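Side-chain contacts in kelch repeat and BTB domain-containing protein A55 (Vaccinia virus WR, PDB 6I2M), which probably serves as a substrate-specific adapter of CUL3-containing E3 ubiquitin ligases, directing host proteins to ubiquitination and proteasomal degradation: residues 121-126 against 151-156; 125-130 against 160-165; 169-174 against 182-187. All blocks are in the same frame, centred on the assembly; numbering follows the deposited sequence.

Contact 1. Residues 121-126 against 151-156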
loop_
_atom_site.group_PDB
_atom_site.type_symbol
_atom_site.label_atom_id
_atom_site.label_comp_id
_atom_site.label_asym_id
_atom_site.label_seq_id
_atom_site.Cartn_x
_atom_site.Cartn_y
_atom_site.Cartn_z
ATOM N N LYS A 121 -27.538 25.916 -4.209
ATOM C CA LYS A 121 -28.458 24.805 -4.475
ATOM C C LYS A 121 -28.160 23.556 -3.621
ATOM O O LYS A 121 -29.033 22.694 -3.480
ATOM C CB LYS A 121 -28.480 24.464 -5.982
ATOM C CG LYS A 121 -27.111 24.138 -6.583
ATOM C CD LYS A 121 -27.079 24.383 -8.085
ATOM C CE LYS A 121 -25.678 24.325 -8.650
ATOM N NZ LYS A 121 -24.881 25.534 -8.300
ATOM N N ASN A 122 -26.938 23.468 -3.052
ATOM C CA ASN A 122 -26.483 22.339 -2.237
ATOM C C ASN A 122 -26.637 22.554 -0.728
ATOM O O ASN A 122 -27.148 21.663 -0.047
ATOM C CB ASN A 122 -25.030 21.974 -2.577
ATOM C CG ASN A 122 -24.791 21.545 -4.007
ATOM O OD1 ASN A 122 -25.620 20.881 -4.645
ATOM N ND2 ASN A 122 -23.635 21.905 -4.541
ATOM N N CYS A 123 -26.188 23.724 -0.215
ATOM C CA CYS A 123 -26.188 24.123 1.205
ATOM C C CYS A 123 -27.505 23.854 1.943
ATOM O O CYS A 123 -27.476 23.446 3.106
ATOM C CB CYS A 123 -25.767 25.581 1.353
ATOM S SG CYS A 123 -26.927 26.770 0.630
ATOM N N ILE A 124 -28.642 24.100 1.269
ATOM C CA ILE A 124 -29.998 23.901 1.789
ATOM C C ILE A 124 -30.248 22.417 2.164
ATOM O O ILE A 124 -30.900 22.148 3.174
ATOM C CB ILE A 124 -31.054 24.505 0.805
ATOM C CG1 ILE A 124 -32.474 24.515 1.414
ATOM C CG2 ILE A 124 -31.028 23.849 -0.588
ATOM C CD1 ILE A 124 -33.255 25.779 1.131
ATOM N N ASP A 125 -29.671 21.477 1.388
ATOM C CA ASP A 125 -29.788 20.035 1.603
ATOM C C ASP A 125 -28.755 19.508 2.607
ATOM O O ASP A 125 -29.084 18.630 3.408
ATOM C CB ASP A 125 -29.682 19.288 0.258
ATOM C CG ASP A 125 -29.856 17.782 0.331
ATOM O OD1 ASP A 125 -30.808 17.323 1.003
ATOM O OD2 ASP A 125 -29.055 17.062 -0.301
ATOM N N PHE A 126 -27.513 20.039 2.563
ATOM C CA PHE A 126 -26.416 19.626 3.443
ATOM C C PHE A 126 -26.592 20.044 4.911
ATOM O O PHE A 126 -25.969 19.434 5.783
ATOM C CB PHE A 126 -25.055 20.089 2.897
ATOM C CG PHE A 126 -24.545 19.256 1.745
ATOM C CD1 PHE A 126 -24.040 17.978 1.957
ATOM C CD2 PHE A 126 -24.559 19.753 0.448
ATOM C CE1 PHE A 126 -23.578 17.205 0.889
ATOM C CE2 PHE A 126 -24.091 18.980 -0.620
ATOM C CZ PHE A 126 -23.600 17.712 -0.392
ATOM N N LEU A 151 -32.342 35.125 0.500
ATOM C CA LEU A 151 -33.403 35.628 -0.382
ATOM C C LEU A 151 -33.529 34.860 -1.705
ATOM O O LEU A 151 -34.574 34.937 -2.353
ATOM C CB LEU A 151 -33.262 37.144 -0.625
ATOM C CG LEU A 151 -33.450 38.059 0.601
ATOM C CD1 LEU A 151 -33.142 39.498 0.255
ATOM C CD2 LEU A 151 -34.858 37.956 1.182
ATOM N N ARG A 152 -32.485 34.109 -2.090
ATOM C CA ARG A 152 -32.482 33.276 -3.292
ATOM C C ARG A 152 -33.092 31.910 -2.971
ATOM O O ARG A 152 -33.673 31.272 -3.851
ATOM C CB ARG A 152 -31.047 33.072 -3.802
ATOM C CG ARG A 152 -30.444 34.271 -4.512
ATOM C CD ARG A 152 -29.003 33.986 -4.875
ATOM N NE ARG A 152 -28.401 35.069 -5.651
ATOM C CZ ARG A 152 -27.129 35.096 -6.034
ATOM N NH1 ARG A 152 -26.308 34.102 -5.713
ATOM N NH2 ARG A 152 -26.663 36.120 -6.738
ATOM N N LEU A 153 -32.944 31.464 -1.705
ATOM C CA LEU A 153 -33.401 30.166 -1.209
ATOM C C LEU A 153 -34.863 30.118 -0.746
ATOM O O LEU A 153 -35.417 29.022 -0.658
ATOM C CB LEU A 153 -32.471 29.662 -0.092
ATOM C CG LEU A 153 -31.089 29.185 -0.540
ATOM C CD1 LEU A 153 -30.124 29.146 0.621
ATOM C CD2 LEU A 153 -31.163 27.835 -1.229
ATOM N N ILE A 154 -35.494 31.282 -0.466
ATOM C CA ILE A 154 -36.901 31.347 -0.034
ATOM C C ILE A 154 -37.866 30.891 -1.148
ATOM O O ILE A 154 -38.983 30.459 -0.856
ATOM C CB ILE A 154 -37.311 32.722 0.572
ATOM C CG1 ILE A 154 -37.083 33.892 -0.415
ATOM C CG2 ILE A 154 -36.622 32.962 1.921
ATOM C CD1 ILE A 154 -38.001 35.097 -0.226
ATOM N N ASN A 155 -37.412 30.969 -2.416
ATOM C CA ASN A 155 -38.163 30.567 -3.609
ATOM C C ASN A 155 -37.733 29.175 -4.120
ATOM O O ASN A 155 -38.406 28.612 -4.987
ATOM C CB ASN A 155 -38.012 31.622 -4.711
ATOM C CG ASN A 155 -38.431 33.010 -4.291
ATOM O OD1 ASN A 155 -39.622 33.325 -4.184
ATOM N ND2 ASN A 155 -37.457 33.872 -4.045
ATOM N N ASP A 156 -36.623 28.628 -3.573
ATOM C CA ASP A 156 -36.057 27.319 -3.926
ATOM C C ASP A 156 -36.985 26.162 -3.519
ATOM O O ASP A 156 -37.778 26.307 -2.586
ATOM C CB ASP A 156 -34.657 27.157 -3.294
ATOM C CG ASP A 156 -33.832 25.994 -3.814
ATOM O OD1 ASP A 156 -33.560 25.954 -5.035
ATOM O OD2 ASP A 156 -33.441 25.132 -2.996
#
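The carboxylate of Asp156 is the flat group that meets Ile124 across this contact, its OD2 lying 3.6 Å from Ile124 CG2. The Phe126 ring belongs to another side of helix 120-132 and has Asn122 CB at its edge, in the ring plane. Between the segments the weight falls on Ile124 and Leu153, whose side chains run past each other in opposite directions. Leu153 CD2 touches Ile124 along much of its length, coming within 3.8 Å of CD1 and 3.9 Å of CB. With CG1 of Ile124 opposite the backbone N (chi1 -171°), the ethyl arm reaches out along the leucine until CD1 also meets Leu153 CB at 4.1 Å. The other leucine methyl, CD1, turns to Cys123 and sits 4.0 Å from SG. Thr145 and Ile146 of helix 136-147 also pack on Cys123, and Ile146 reaches Leu153 as well, joining three helices of the BACK region. Asp156 OD2, the polar atom that Ile124 meets from segment 151-156, also makes a weak hydrogen bond with Asn158 ND2. The chemistry is thus mainly dispersive: side chains lying alongside each other join helix 120-132 to helix 150-153.

Contact 2. Residues 125-130 against 160-165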
loop_
_atom_site.group_PDB
_atom_site.type_symbol
_atom_site.label_atom_id
_atom_site.label_comp_id
_atom_site.label_asym_id
_atom_site.label_seq_id
_atom_site.Cartn_x
_atom_site.Cartn_y
_atom_site.Cartn_z
ATOM N N ASP A 125 -29.671 21.477 1.388
ATOM C CA ASP A 125 -29.788 20.035 1.603
ATOM C C ASP A 125 -28.755 19.508 2.607
ATOM O O ASP A 125 -29.084 18.630 3.408
ATOM C CB ASP A 125 -29.682 19.288 0.258
ATOM C CG ASP A 125 -29.856 17.782 0.331
ATOM O OD1 ASP A 125 -30.808 17.323 1.003
ATOM O OD2 ASP A 125 -29.055 17.062 -0.301
ATOM N N PHE A 126 -27.513 20.039 2.563
ATOM C CA PHE A 126 -26.416 19.626 3.443
ATOM C C PHE A 126 -26.592 20.044 4.911
ATOM O O PHE A 126 -25.969 19.434 5.783
ATOM C CB PHE A 126 -25.055 20.089 2.897
ATOM C CG PHE A 126 -24.545 19.256 1.745
ATOM C CD1 PHE A 126 -24.040 17.978 1.957
ATOM C CD2 PHE A 126 -24.559 19.753 0.448
ATOM C CE1 PHE A 126 -23.578 17.205 0.889
ATOM C CE2 PHE A 126 -24.091 18.980 -0.620
ATOM C CZ PHE A 126 -23.600 17.712 -0.392
ATOM N N TYR A 127 -27.439 21.058 5.189
ATOM C CA TYR A 127 -27.708 21.519 6.555
ATOM C C TYR A 127 -28.588 20.522 7.314
ATOM O O TYR A 127 -28.250 20.157 8.441
ATOM C CB TYR A 127 -28.321 22.933 6.563
ATOM C CG TYR A 127 -28.821 23.389 7.919
ATOM C CD1 TYR A 127 -27.945 23.892 8.876
ATOM C CD2 TYR A 127 -30.175 23.330 8.240
ATOM C CE1 TYR A 127 -28.400 24.308 10.128
ATOM C CE2 TYR A 127 -30.640 23.735 9.490
ATOM C CZ TYR A 127 -29.750 24.229 10.429
ATOM O OH TYR A 127 -30.207 24.640 11.658
ATOM N N ILE A 128 -29.714 20.093 6.695
ATOM C CA ILE A 128 -30.672 19.124 7.252
ATOM C C ILE A 128 -29.969 17.767 7.466
ATOM O O ILE A 128 -30.267 17.063 8.435
ATOM C CB ILE A 128 -31.960 19.017 6.367
ATOM C CG1 ILE A 128 -32.525 20.419 6.015
ATOM C CG2 ILE A 128 -33.039 18.145 7.040
ATOM C CD1 ILE A 128 -33.397 20.484 4.749
ATOM N N TYR A 129 -29.007 17.439 6.577
ATOM C CA TYR A 129 -28.183 16.232 6.620
ATOM C C TYR A 129 -27.263 16.243 7.851
ATOM O O TYR A 129 -27.260 15.280 8.618
ATOM C CB TYR A 129 -27.369 16.094 5.314
ATOM C CG TYR A 129 -26.237 15.092 5.393
ATOM C CD1 TYR A 129 -26.488 13.725 5.400
ATOM C CD2 TYR A 129 -24.912 15.515 5.467
ATOM C CE1 TYR A 129 -25.452 12.800 5.486
ATOM C CE2 TYR A 129 -23.866 14.597 5.556
ATOM C CZ TYR A 129 -24.140 13.239 5.562
ATOM O OH TYR A 129 -23.120 12.323 5.643
ATOM N N ALA A 130 -26.492 17.334 8.035
ATOM C CA ALA A 130 -25.561 17.513 9.152
ATOM C C ALA A 130 -26.272 17.676 10.504
ATOM O O ALA A 130 -25.672 17.393 11.542
ATOM C CB ALA A 130 -24.647 18.695 8.883
ATOM N N LYS A 160 -39.001 24.014 1.701
ATOM C CA LYS A 160 -40.100 23.401 2.455
ATOM C C LYS A 160 -39.634 22.361 3.490
ATOM O O LYS A 160 -40.323 22.150 4.490
ATOM C CB LYS A 160 -41.164 22.806 1.506
ATOM C CG LYS A 160 -40.634 21.768 0.510
ATOM C CD LYS A 160 -41.728 21.254 -0.411
ATOM C CE LYS A 160 -41.196 20.240 -1.391
ATOM N NZ LYS A 160 -42.273 19.691 -2.255
ATOM N N TYR A 161 -38.472 21.721 3.248
ATOM C CA TYR A 161 -37.900 20.689 4.119
ATOM C C TYR A 161 -37.262 21.235 5.406
ATOM O O TYR A 161 -37.061 20.463 6.347
ATOM C CB TYR A 161 -36.908 19.802 3.343
ATOM C CG TYR A 161 -37.524 19.091 2.156
ATOM C CD1 TYR A 161 -38.254 17.917 2.322
ATOM C CD2 TYR A 161 -37.368 19.587 0.866
ATOM C CE1 TYR A 161 -38.827 17.261 1.233
ATOM C CE2 TYR A 161 -37.932 18.937 -0.232
ATOM C CZ TYR A 161 -38.663 17.775 -0.044
ATOM O OH TYR A 161 -39.222 17.132 -1.121
ATOM N N LEU A 162 -36.955 22.552 5.453
ATOM C CA LEU A 162 -36.358 23.203 6.625
ATOM C C LEU A 162 -37.356 23.272 7.781
ATOM O O LEU A 162 -38.470 23.773 7.611
ATOM C CB LEU A 162 -35.805 24.602 6.283
ATOM C CG LEU A 162 -34.538 24.649 5.419
ATOM C CD1 LEU A 162 -34.434 25.965 4.689
ATOM C CD2 LEU A 162 -33.281 24.415 6.248
ATOM N N THR A 163 -36.954 22.732 8.946
ATOM C CA THR A 163 -37.767 22.656 10.168
ATOM C C THR A 163 -38.029 24.029 10.810
ATOM O O THR A 163 -37.354 25.007 10.479
ATOM C CB THR A 163 -37.150 21.659 11.172
ATOM O OG1 THR A 163 -35.810 22.049 11.475
ATOM C CG2 THR A 163 -37.181 20.216 10.672
ATOM N N GLU A 164 -39.021 24.084 11.726
ATOM C CA GLU A 164 -39.434 25.275 12.477
ATOM C C GLU A 164 -38.285 25.804 13.348
ATOM O O GLU A 164 -38.068 27.015 13.396
ATOM C CB GLU A 164 -40.664 24.948 13.346
ATOM C CG GLU A 164 -41.352 26.159 13.952
ATOM C CD GLU A 164 -42.289 25.829 15.096
ATOM O OE1 GLU A 164 -41.907 26.071 16.263
ATOM O OE2 GLU A 164 -43.404 25.326 14.828
ATOM N N GLU A 165 -37.550 24.888 14.018
ATOM C CA GLU A 165 -36.403 25.185 14.887
ATOM C C GLU A 165 -35.246 25.784 14.082
ATOM O O GLU A 165 -34.549 26.671 14.581
ATOM C CB GLU A 165 -35.929 23.919 15.630
ATOM C CG GLU A 165 -36.928 23.345 16.626
ATOM C CD GLU A 165 -38.027 22.458 16.064
ATOM O OE1 GLU A 165 -39.120 22.423 16.673
ATOM O OE2 GLU A 165 -37.801 21.797 15.024
#
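Tyr161 meets Ile128 through its CB, which lies 3.8 Å from Ile128 CD1, while the phenol ring leads away from helix 120-132. At Leu162 the contact turns inward. Its CG stands opposite the carbonyl carbon (chi1 -71°), a torsion that carries CD2 in between two neighbours on the helix: CD2 of Tyr127 at 3.8 Å and CG1 of Ile128 at 4.1 Å. The leucine side chain runs at about a right angle to both, and its CD2 meets the Tyr127 ring neither squarely over the face nor at the edge. The backbone of the same residue is held too, since Leu162 O accepts a hydrogen bond from Trp191 NE1 of helix 184-195. Thr163 then takes the N-cap position before helix 164-171, and its OG1 is hydrogen-bonded to Ser166 OG. A loop thus packs on helix 120-132, and no strand takes part. Tyr127 also packs on Glu139, Ser142 and Ile146 of helix 136-147 and on Ser166 and Lys169 of helix 164-171, and Leu162 continues onto Met167, so the loop bridges helices 120-132, 164-171 and 184-195.

Contact 3. Residues 169-174 against 182-187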
loop_
_atom_site.group_PDB
_atom_site.type_symbol
_atom_site.label_atom_id
_atom_site.label_comp_id
_atom_site.label_asym_id
_atom_site.label_seq_id
_atom_site.Cartn_x
_atom_site.Cartn_y
_atom_site.Cartn_z
ATOM N N LYS A 169 -33.418 29.618 14.258
ATOM C CA LYS A 169 -31.952 29.692 14.308
ATOM C C LYS A 169 -31.377 30.645 13.246
ATOM O O LYS A 169 -30.420 31.367 13.534
ATOM C CB LYS A 169 -31.342 28.285 14.161
ATOM C CG LYS A 169 -29.891 28.177 14.620
ATOM C CD LYS A 169 -29.293 26.822 14.282
ATOM C CE LYS A 169 -27.827 26.757 14.625
ATOM N NZ LYS A 169 -27.230 25.452 14.238
ATOM N N ILE A 170 -31.965 30.644 12.031
ATOM C CA ILE A 170 -31.553 31.486 10.902
ATOM C C ILE A 170 -31.860 32.977 11.173
ATOM O O ILE A 170 -30.967 33.816 11.037
ATOM C CB ILE A 170 -32.158 30.948 9.562
ATOM C CG1 ILE A 170 -31.422 29.665 9.099
ATOM C CG2 ILE A 170 -32.149 32.009 8.450
ATOM C CD1 ILE A 170 -32.214 28.733 8.149
ATOM N N LEU A 171 -33.108 33.286 11.576
ATOM C CA LEU A 171 -33.586 34.647 11.851
ATOM C C LEU A 171 -33.161 35.205 13.225
ATOM O O LEU A 171 -33.235 36.418 13.428
ATOM C CB LEU A 171 -35.125 34.707 11.716
ATOM C CG LEU A 171 -35.736 34.323 10.361
ATOM C CD1 LEU A 171 -37.145 33.790 10.532
ATOM C CD2 LEU A 171 -35.736 35.498 9.393
ATOM N N SER A 172 -32.722 34.318 14.149
ATOM C CA SER A 172 -32.323 34.570 15.544
ATOM C C SER A 172 -31.629 35.913 15.832
ATOM O O SER A 172 -32.153 36.685 16.639
ATOM C CB SER A 172 -31.451 33.430 16.066
ATOM O OG SER A 172 -31.321 33.474 17.478
ATOM N N ASP A 173 -30.459 36.183 15.215
ATOM C CA ASP A 173 -29.717 37.412 15.501
ATOM C C ASP A 173 -29.224 38.165 14.251
ATOM O O ASP A 173 -29.909 39.087 13.806
ATOM C CB ASP A 173 -28.557 37.143 16.492
ATOM C CG ASP A 173 -27.773 35.853 16.283
ATOM O OD1 ASP A 173 -27.745 35.348 15.135
ATOM O OD2 ASP A 173 -27.177 35.357 17.262
ATOM N N ASP A 174 -28.038 37.805 13.712
ATOM C CA ASP A 174 -27.423 38.487 12.569
ATOM C C ASP A 174 -26.781 37.532 11.543
ATOM O O ASP A 174 -27.149 36.357 11.484
ATOM C CB ASP A 174 -26.413 39.540 13.067
ATOM C CG ASP A 174 -25.306 38.972 13.933
ATOM O OD1 ASP A 174 -24.279 38.533 13.371
ATOM O OD2 ASP A 174 -25.467 38.965 15.172
ATOM N N ASP A 182 -35.953 44.783 7.052
ATOM C CA ASP A 182 -37.375 44.452 7.169
ATOM C C ASP A 182 -37.750 43.221 6.307
ATOM O O ASP A 182 -38.936 42.962 6.075
ATOM C CB ASP A 182 -38.237 45.687 6.816
ATOM C CG ASP A 182 -39.643 45.692 7.393
ATOM O OD1 ASP A 182 -39.809 45.291 8.569
ATOM O OD2 ASP A 182 -40.576 46.111 6.675
ATOM N N PHE A 183 -36.737 42.454 5.850
ATOM C CA PHE A 183 -36.943 41.248 5.042
ATOM C C PHE A 183 -37.312 40.029 5.888
ATOM O O PHE A 183 -37.982 39.130 5.380
ATOM C CB PHE A 183 -35.717 40.937 4.165
ATOM C CG PHE A 183 -35.779 41.450 2.745
ATOM C CD1 PHE A 183 -36.765 41.008 1.868
ATOM C CD2 PHE A 183 -34.816 42.328 2.263
ATOM C CE1 PHE A 183 -36.812 41.470 0.550
ATOM C CE2 PHE A 183 -34.864 42.791 0.944
ATOM C CZ PHE A 183 -35.859 42.357 0.097
ATOM N N ALA A 184 -36.881 40.006 7.172
ATOM C CA ALA A 184 -37.129 38.926 8.137
ATOM C C ALA A 184 -38.608 38.459 8.230
ATOM O O ALA A 184 -38.813 37.246 8.125
ATOM C CB ALA A 184 -36.593 39.301 9.512
ATOM N N PRO A 185 -39.651 39.335 8.367
ATOM C CA PRO A 185 -41.032 38.814 8.408
ATOM C C PRO A 185 -41.507 38.268 7.059
ATOM O O PRO A 185 -42.326 37.351 7.038
ATOM C CB PRO A 185 -41.865 40.026 8.852
ATOM C CG PRO A 185 -40.877 41.053 9.315
ATOM C CD PRO A 185 -39.653 40.804 8.506
ATOM N N LEU A 186 -40.975 38.814 5.942
ATOM C CA LEU A 186 -41.297 38.384 4.573
ATOM C C LEU A 186 -40.747 36.979 4.285
ATOM O O LEU A 186 -41.342 36.244 3.496
ATOM C CB LEU A 186 -40.780 39.391 3.527
ATOM C CG LEU A 186 -41.393 40.796 3.551
ATOM C CD1 LEU A 186 -40.421 41.818 3.001
ATOM C CD2 LEU A 186 -42.709 40.846 2.786
ATOM N N ILE A 187 -39.613 36.616 4.929
ATOM C CA ILE A 187 -38.964 35.301 4.830
ATOM C C ILE A 187 -39.848 34.266 5.559
ATOM O O ILE A 187 -40.027 33.152 5.059
ATOM C CB ILE A 187 -37.496 35.364 5.363
ATOM C CG1 ILE A 187 -36.598 36.181 4.401
ATOM C CG2 ILE A 187 -36.896 33.964 5.601
ATOM C CD1 ILE A 187 -35.445 36.952 5.061
#
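This is apolar packing between two helix ends, the last turn of helix 164-171 and the region near the start of helix 184-195, which follow each other in the chain through an irregular connection. One side chain does most of the work. Leu171, still helical, directs its CD2 methyl at the start of the next helix, where it lies 3.9 Å from Ala184 CB. The same methyl rests 3.8 Å from Ala184 O, a van der Waals approach to the backbone, and 4.3 Å from Ile187 CG2, one turn further on. With CG beside the backbone N (chi1 -59°), the leucine side chain is turned to the start of helix 184-195, and CD2 is the branch that touches. The small alanine lets the leucine come down close to the backbone, and Ile187 supplies the second apolar surface.

On the receiving side, a backbone bond runs from Ile187 N to Phe183 O at 3.0 Å. The buried Ile187 side chain also packs on Ile150 and Leu151 of helix 150-153 and on Ile154 and Ile178 in loops, so the methyl of Leu171 meets a residue already embedded among apolar neighbours. Behind the contact Ile170 faces helix 136-147, to which Lys169 is also tied by a salt bridge with Glu139 and a cation-pi contact with Phe143.

What joins the two ends is therefore a methyl group resting on methyl groups and a carbonyl, a contact that rests on van der Waals packing and burial of apolar surface; the polar bonds nearby do not join the two segments.

All three contacts lie in the helical BACK region of this BTB-BACK piece, on the same side of the chain's centre. Contacts 1 and 2 begin on the same helix, 120-132, with centres about 10 Å apart, and meet where Ile124 packs on Leu162. Contact 3 comes later in the chain, its centre about 15 Å from that of contact 1 and 16 Å from that of contact 2. It shares helix 164-171 with contact 2 and touches contact 1 through Leu151 with Phe183 and Ile154 with Ile187. Together they describe a small helical bundle whose contacts follow one another along the chain; the Kelch repeats, thought to recruit substrates, lie outside this chain.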